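Long-range contact in O-methyltransferase (PDB 3TR6), which probably transfers a methyl group from S-adenosylmethionine to a hydroxyl oxygen of its substrate: residues A[149-161]-A[193-207]. Sequence-based numbering, arbitrary orientation.
Sequences DKANTDLYYEESL and LIRLFNQKVYKDERV. With SAH (S-adenosyl-L-homocysteine), chain C.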
loop_
_atom_site.group_PDB
_atom_site.type_symbol
_atom_site.label_atom_id
_atom_site.label_comp_id
_atom_site.label_asym_id
_atom_site.label_seq_id
_atom_site.Cartn_x
_atom_site.Cartn_y
_atom_site.Cartn_z
ATOM N N ASP A 149 -17.040 3.200 -14.960
ATOM C CA ASP A 149 -17.769 4.465 -14.979
ATOM C C ASP A 149 -17.872 5.039 -13.568
ATOM O O ASP A 149 -18.374 4.381 -12.656
ATOM C CB ASP A 149 -19.157 4.293 -15.609
ATOM C CG ASP A 149 -19.900 3.075 -15.079
ATOM O OD1 ASP A 149 -19.325 1.965 -15.098
ATOM O OD2 ASP A 149 -21.064 3.227 -14.645
ATOM N N LYS A 150 -17.399 6.270 -13.394
ATOM C CA LYS A 150 -17.279 6.866 -12.063
ATOM C C LYS A 150 -18.625 7.181 -11.411
ATOM O O LYS A 150 -18.728 7.233 -10.188
ATOM C CB LYS A 150 -16.401 8.121 -12.100
ATOM C CG LYS A 150 -15.071 7.929 -12.816
ATOM C CD LYS A 150 -14.321 6.698 -12.318
ATOM C CE LYS A 150 -13.057 6.463 -13.143
ATOM N NZ LYS A 150 -12.483 5.100 -12.952
ATOM N N ALA A 151 -19.652 7.392 -12.226
ATOM C CA ALA A 151 -20.979 7.693 -11.700
ATOM C C ALA A 151 -21.480 6.579 -10.779
ATOM O O ALA A 151 -22.230 6.827 -9.833
ATOM C CB ALA A 151 -21.962 7.926 -12.840
ATOM N N ASN A 152 -21.046 5.352 -11.056
ATOM C CA ASN A 152 -21.524 4.187 -10.322
ATOM C C ASN A 152 -20.578 3.651 -9.251
ATOM O O ASN A 152 -20.757 2.523 -8.790
ATOM C CB ASN A 152 -21.864 3.051 -11.293
ATOM C CG ASN A 152 -23.245 3.190 -11.898
ATOM O OD1 ASN A 152 -24.170 3.681 -11.250
ATOM N ND2 ASN A 152 -23.393 2.752 -13.143
ATOM N N THR A 153 -19.581 4.434 -8.843
ATOM C CA THR A 153 -18.594 3.906 -7.901
ATOM C C THR A 153 -19.207 3.562 -6.543
ATOM O O THR A 153 -18.798 2.588 -5.917
ATOM C CB THR A 153 -17.351 4.828 -7.707
ATOM O OG1 THR A 153 -17.676 5.907 -6.826
ATOM C CG2 THR A 153 -16.854 5.372 -9.035
ATOM N N ASP A 154 -20.181 4.347 -6.090
ATOM C CA ASP A 154 -20.836 4.052 -4.813
ATOM C C ASP A 154 -21.594 2.733 -4.892
ATOM O O ASP A 154 -21.465 1.880 -4.014
ATOM C CB ASP A 154 -21.782 5.178 -4.384
ATOM C CG ASP A 154 -22.275 5.008 -2.953
ATOM O OD1 ASP A 154 -21.544 5.405 -2.024
ATOM O OD2 ASP A 154 -23.385 4.471 -2.757
ATOM N N LEU A 155 -22.385 2.572 -5.949
ATOM C CA LEU A 155 -23.054 1.307 -6.224
ATOM C C LEU A 155 -22.064 0.144 -6.208
ATOM O O LEU A 155 -22.224 -0.800 -5.435
ATOM C CB LEU A 155 -23.764 1.356 -7.578
ATOM C CG LEU A 155 -24.388 0.037 -8.046
ATOM C CD1 LEU A 155 -25.470 -0.421 -7.078
ATOM C CD2 LEU A 155 -24.943 0.171 -9.452
ATOM N N TYR A 156 -21.045 0.217 -7.064
ATOM C CA TYR A 156 -20.021 -0.823 -7.147
ATOM C C TYR A 156 -19.353 -1.093 -5.802
ATOM O O TYR A 156 -19.028 -2.233 -5.477
ATOM C CB TYR A 156 -18.953 -0.443 -8.171
ATOM C CG TYR A 156 -19.467 -0.269 -9.579
ATOM C CD1 TYR A 156 -20.572 -0.981 -10.035
ATOM C CD2 TYR A 156 -18.840 0.606 -10.459
ATOM C CE1 TYR A 156 -21.036 -0.820 -11.325
ATOM C CE2 TYR A 156 -19.298 0.769 -11.746
ATOM C CZ TYR A 156 -20.395 0.057 -12.175
ATOM O OH TYR A 156 -20.848 0.230 -13.463
ATOM N N TYR A 157 -19.132 -0.033 -5.035
ATOM C CA TYR A 157 -18.525 -0.149 -3.718
ATOM C C TYR A 157 -19.448 -0.938 -2.803
ATOM O O TYR A 157 -19.033 -1.902 -2.155
ATOM C CB TYR A 157 -18.267 1.246 -3.138
ATOM C CG TYR A 157 -17.749 1.264 -1.715
ATOM C CD1 TYR A 157 -16.396 1.107 -1.446
ATOM C CD2 TYR A 157 -18.611 1.460 -0.642
ATOM C CE1 TYR A 157 -15.914 1.131 -0.149
ATOM C CE2 TYR A 157 -18.139 1.484 0.661
ATOM C CZ TYR A 157 -16.789 1.318 0.902
ATOM O OH TYR A 157 -16.309 1.343 2.194
ATOM N N GLU A 158 -20.708 -0.519 -2.771
ATOM C CA GLU A 158 -21.719 -1.146 -1.931
ATOM C C GLU A 158 -21.878 -2.625 -2.269
ATOM O O GLU A 158 -22.004 -3.468 -1.382
ATOM C CB GLU A 158 -23.053 -0.420 -2.094
ATOM C CG GLU A 158 -23.766 -0.168 -0.785
ATOM C CD GLU A 158 -22.906 0.594 0.198
ATOM O OE1 GLU A 158 -22.287 1.597 -0.206
ATOM O OE2 GLU A 158 -22.844 0.183 1.373
ATOM N N GLU A 159 -21.866 -2.932 -3.561
ATOM C CA GLU A 159 -21.976 -4.307 -4.025
ATOM C C GLU A 159 -20.711 -5.098 -3.705
ATOM O O GLU A 159 -20.776 -6.283 -3.374
ATOM C CB GLU A 159 -22.251 -4.339 -5.529
ATOM C CG GLU A 159 -23.592 -3.747 -5.923
ATOM C CD GLU A 159 -24.759 -4.632 -5.527
ATOM O OE1 GLU A 159 -25.136 -5.510 -6.333
ATOM O OE2 GLU A 159 -25.299 -4.449 -4.414
ATOM N N SER A 160 -19.564 -4.435 -3.801
ATOM C CA SER A 160 -18.285 -5.085 -3.545
ATOM C C SER A 160 -18.130 -5.482 -2.079
ATOM O O SER A 160 -17.448 -6.453 -1.764
ATOM C CB SER A 160 -17.123 -4.193 -3.985
ATOM O OG SER A 160 -17.057 -4.110 -5.398
ATOM N N LEU A 161 -18.758 -4.726 -1.184
ATOM C CA LEU A 161 -18.751 -5.083 0.229
ATOM C C LEU A 161 -19.476 -6.403 0.459
ATOM O O LEU A 161 -18.993 -7.270 1.182
ATOM C CB LEU A 161 -19.384 -3.983 1.078
ATOM C CG LEU A 161 -18.429 -2.944 1.659
ATOM C CD1 LEU A 161 -19.189 -1.957 2.529
ATOM C CD2 LEU A 161 -17.339 -3.631 2.458
ATOM N N LEU A 193 -19.702 13.849 -6.940
ATOM C CA LEU A 193 -19.951 12.451 -6.598
ATOM C C LEU A 193 -18.766 11.822 -5.873
ATOM O O LEU A 193 -18.946 11.062 -4.920
ATOM C CB LEU A 193 -20.285 11.627 -7.845
ATOM C CG LEU A 193 -21.746 11.613 -8.286
ATOM C CD1 LEU A 193 -21.961 10.528 -9.323
ATOM C CD2 LEU A 193 -22.664 11.399 -7.092
ATOM N N ILE A 194 -17.558 12.137 -6.333
ATOM C CA ILE A 194 -16.345 11.573 -5.754
ATOM C C ILE A 194 -16.003 12.231 -4.421
ATOM O O ILE A 194 -15.497 11.576 -3.511
ATOM C CB ILE A 194 -15.151 11.674 -6.722
ATOM C CG1 ILE A 194 -15.414 10.820 -7.962
ATOM C CG2 ILE A 194 -13.869 11.228 -6.041
ATOM C CD1 ILE A 194 -15.904 9.421 -7.637
ATOM N N ARG A 195 -16.282 13.524 -4.306
ATOM C CA ARG A 195 -16.097 14.215 -3.038
ATOM C C ARG A 195 -17.050 13.635 -2.001
ATOM O O ARG A 195 -16.674 13.397 -0.853
ATOM C CB ARG A 195 -16.314 15.724 -3.193
ATOM C CG ARG A 195 -15.128 16.455 -3.806
ATOM C CD ARG A 195 -15.383 17.949 -3.918
ATOM N NE ARG A 195 -15.891 18.506 -2.667
ATOM C CZ ARG A 195 -15.123 18.942 -1.673
ATOM N NH1 ARG A 195 -13.801 18.894 -1.778
ATOM N NH2 ARG A 195 -15.680 19.430 -0.571
ATOM N N LEU A 196 -18.286 13.393 -2.420
ATOM C CA LEU A 196 -19.283 12.796 -1.547
ATOM C C LEU A 196 -18.874 11.375 -1.171
ATOM O O LEU A 196 -19.075 10.943 -0.035
ATOM C CB LEU A 196 -20.650 12.788 -2.234
ATOM C CG LEU A 196 -21.855 12.446 -1.355
ATOM C CD1 LEU A 196 -22.018 13.481 -0.249
ATOM C CD2 LEU A 196 -23.119 12.346 -2.193
ATOM N N PHE A 197 -18.296 10.657 -2.131
ATOM C CA PHE A 197 -17.892 9.267 -1.932
ATOM C C PHE A 197 -16.709 9.127 -0.978
ATOM O O PHE A 197 -16.704 8.254 -0.108
ATOM C CB PHE A 197 -17.556 8.607 -3.275
ATOM C CG PHE A 197 -16.954 7.235 -3.145
ATOM C CD1 PHE A 197 -17.759 6.114 -3.002
ATOM C CD2 PHE A 197 -15.578 7.065 -3.163
ATOM C CE1 PHE A 197 -17.201 4.849 -2.879
ATOM C CE2 PHE A 197 -15.015 5.804 -3.042
ATOM C CZ PHE A 197 -15.827 4.696 -2.901
ATOM N N ASN A 198 -15.707 9.984 -1.150
ATOM C CA ASN A 198 -14.522 9.950 -0.302
ATOM C C ASN A 198 -14.847 10.168 1.169
ATOM O O ASN A 198 -14.258 9.529 2.039
ATOM C CB ASN A 198 -13.484 10.971 -0.775
ATOM C CG ASN A 198 -12.833 10.580 -2.087
ATOM O OD1 ASN A 198 -12.800 9.406 -2.452
ATOM N ND2 ASN A 198 -12.305 11.566 -2.802
ATOM N N GLN A 199 -15.784 11.071 1.444
ATOM C CA GLN A 199 -16.225 11.321 2.813
ATOM C C GLN A 199 -17.007 10.132 3.356
ATOM O O GLN A 199 -16.883 9.778 4.528
ATOM C CB GLN A 199 -17.078 12.589 2.890
ATOM C CG GLN A 199 -16.295 13.875 2.677
ATOM C CD GLN A 199 -15.316 14.171 3.810
ATOM O OE1 GLN A 199 -15.389 13.568 4.886
ATOM N NE2 GLN A 199 -14.395 15.106 3.572
ATOM N N LYS A 200 -17.811 9.520 2.497
ATOM C CA LYS A 200 -18.589 8.345 2.869
ATOM C C LYS A 200 -17.681 7.200 3.323
ATOM O O LYS A 200 -17.913 6.592 4.372
ATOM C CB LYS A 200 -19.475 7.907 1.700
ATOM C CG LYS A 200 -20.364 6.712 1.988
ATOM C CD LYS A 200 -19.766 5.430 1.436
ATOM C CE LYS A 200 -20.795 4.311 1.414
ATOM N NZ LYS A 200 -21.971 4.654 0.562
ATOM N N VAL A 201 -16.645 6.919 2.537
ATOM C CA VAL A 201 -15.697 5.856 2.858
ATOM C C VAL A 201 -14.889 6.172 4.115
ATOM O O VAL A 201 -14.668 5.304 4.957
ATOM C CB VAL A 201 -14.738 5.576 1.684
ATOM C CG1 VAL A 201 -13.571 4.716 2.143
ATOM C CG2 VAL A 201 -15.477 4.912 0.538
ATOM N N TYR A 202 -14.451 7.420 4.232
ATOM C CA TYR A 202 -13.698 7.872 5.396
ATOM C C TYR A 202 -14.493 7.688 6.694
ATOM O O TYR A 202 -13.920 7.441 7.759
ATOM C CB TYR A 202 -13.294 9.340 5.218
ATOM C CG TYR A 202 -12.586 9.940 6.409
ATOM C CD1 TYR A 202 -11.379 9.423 6.854
ATOM C CD2 TYR A 202 -13.124 11.030 7.083
ATOM C CE1 TYR A 202 -10.728 9.967 7.942
ATOM C CE2 TYR A 202 -12.481 11.583 8.172
ATOM C CZ TYR A 202 -11.282 11.048 8.597
ATOM O OH TYR A 202 -10.633 11.595 9.679
ATOM N N LYS A 203 -15.814 7.801 6.594
ATOM C CA LYS A 203 -16.690 7.682 7.754
ATOM C C LYS A 203 -17.222 6.262 7.934
ATOM O O LYS A 203 -17.742 5.916 8.994
ATOM C CB LYS A 203 -17.858 8.670 7.649
ATOM C CG LYS A 203 -17.488 10.107 7.975
ATOM C CD LYS A 203 -16.870 10.188 9.366
ATOM C CE LYS A 203 -16.497 11.614 9.739
ATOM N NZ LYS A 203 -15.847 11.676 11.079
ATOM N N ASP A 204 -17.089 5.446 6.894
ATOM C CA ASP A 204 -17.626 4.088 6.905
ATOM C C ASP A 204 -16.930 3.203 7.942
ATOM O O ASP A 204 -15.731 2.942 7.851
ATOM C CB ASP A 204 -17.525 3.470 5.508
ATOM C CG ASP A 204 -18.229 2.135 5.406
ATOM O OD1 ASP A 204 -18.842 1.710 6.405
ATOM O OD2 ASP A 204 -18.181 1.514 4.324
ATOM N N GLU A 205 -17.695 2.741 8.927
ATOM C CA GLU A 205 -17.147 1.933 10.012
ATOM C C GLU A 205 -17.175 0.439 9.715
ATOM O O GLU A 205 -16.853 -0.377 10.577
ATOM C CB GLU A 205 -17.879 2.229 11.322
ATOM C CG GLU A 205 -17.335 3.442 12.061
ATOM C CD GLU A 205 -18.243 3.895 13.185
ATOM O OE1 GLU A 205 -19.372 3.366 13.285
ATOM O OE2 GLU A 205 -17.834 4.780 13.968
ATOM N N ARG A 206 -17.553 0.085 8.492
ATOM C CA ARG A 206 -17.564 -1.305 8.062
ATOM C C ARG A 206 -16.197 -1.718 7.529
ATOM O O ARG A 206 -15.946 -2.899 7.272
ATOM C CB ARG A 206 -18.614 -1.503 6.976
ATOM C CG ARG A 206 -20.016 -1.129 7.403
ATOM C CD ARG A 206 -20.974 -1.193 6.238
ATOM N NE ARG A 206 -20.722 -0.130 5.273
ATOM C CZ ARG A 206 -21.435 0.061 4.172
ATOM N NH1 ARG A 206 -22.451 -0.743 3.894
ATOM N NH2 ARG A 206 -21.133 1.055 3.348
ATOM N N VAL A 207 -15.316 -0.734 7.368
ATOM C CA VAL A 207 -14.011 -0.965 6.763
ATOM C C VAL A 207 -12.887 -0.255 7.505
ATOM O O VAL A 207 -13.121 0.688 8.256
ATOM C CB VAL A 207 -13.979 -0.477 5.299
ATOM C CG1 VAL A 207 -14.995 -1.222 4.461
ATOM C CG2 VAL A 207 -14.235 1.026 5.240
HETATM N N SAH C . -8.590 -0.913 -15.239
HETATM C CA SAH C . -8.601 -0.523 -16.622
HETATM C CB SAH C . -9.225 0.849 -16.809
HETATM C CG SAH C . -10.571 0.893 -17.495
HETATM S SD SAH C . -11.223 2.501 -17.923
HETATM C C SAH C . -7.210 -0.510 -17.153
HETATM O O SAH C . -6.960 0.133 -18.210
HETATM O OXT SAH C . -6.288 -1.127 -16.562
HETATM C "C5'" SAH C . -13.007 2.471 -17.847
HETATM C "C4'" SAH C . -13.665 1.342 -18.436
HETATM O "O4'" SAH C . -14.997 1.184 -17.836
HETATM C "C3'" SAH C . -13.887 1.566 -19.880
HETATM O "O3'" SAH C . -13.296 0.555 -20.587
HETATM C "C2'" SAH C . -15.346 1.530 -20.059
HETATM O "O2'" SAH C . -15.677 0.874 -21.219
HETATM C "C1'" SAH C . -15.818 0.762 -18.880
HETATM N N9 SAH C . -17.222 0.936 -18.517
HETATM C C8 SAH C . -17.943 2.065 -18.596
HETATM N N7 SAH C . -19.183 1.792 -18.158
HETATM C C5 SAH C . -19.250 0.494 -17.801
HETATM C C6 SAH C . -20.262 -0.324 -17.291
HETATM N N6 SAH C . -21.569 0.196 -17.044
HETATM N N1 SAH C . -19.985 -1.615 -17.036
HETATM C C2 SAH C . -18.765 -2.119 -17.264
HETATM N N3 SAH C . -17.775 -1.362 -17.755
HETATM C C4 SAH C . -17.990 -0.059 -18.029
#
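With CG trans to the backbone N in both Tyr157 (chi1 175°) and Phe197 (chi1 172°), each ring projects into the seam between helices 153-163 and 189-203. The edge of Phe197 meets the face of Tyr157 in a T-shaped stack, centroids 5.4 Å apart, and Val201 CG2 makes a CH-pi contact over the Tyr157 ring. Tyrosine suits this buried place: its aromatic face takes Phe197 and Val201, while its para hydroxyl reaches past them, Tyr157 OH donating to Asp204 OD2 (2.8 Å) on its anti side, somewhat out of the carboxylate plane. Asp204 OD1 also takes Arg206 N in an Asx turn. Arginine's planar guanidinium, with N-H groups on several sides, serves two carboxylates: NE binds Asp204 OD1, NH2 meets Asp204 OD2 from above the carboxylate plane, and NH1 (2.7 Å) and NH2 converge on Glu158 OE2, while Leu161 CD1 covers a face. Lys200, its long chain bent at chi2 and chi4, sets NZ between Asp154 OD1 (2.7 Å) and Glu158 OE1 (3.2 Å). Helix 153-163 is thus joined to helix 189-203 and the loop after it by an aromatic centre bordered by a salt-bridge network, whose alternating charges probably stabilise one another.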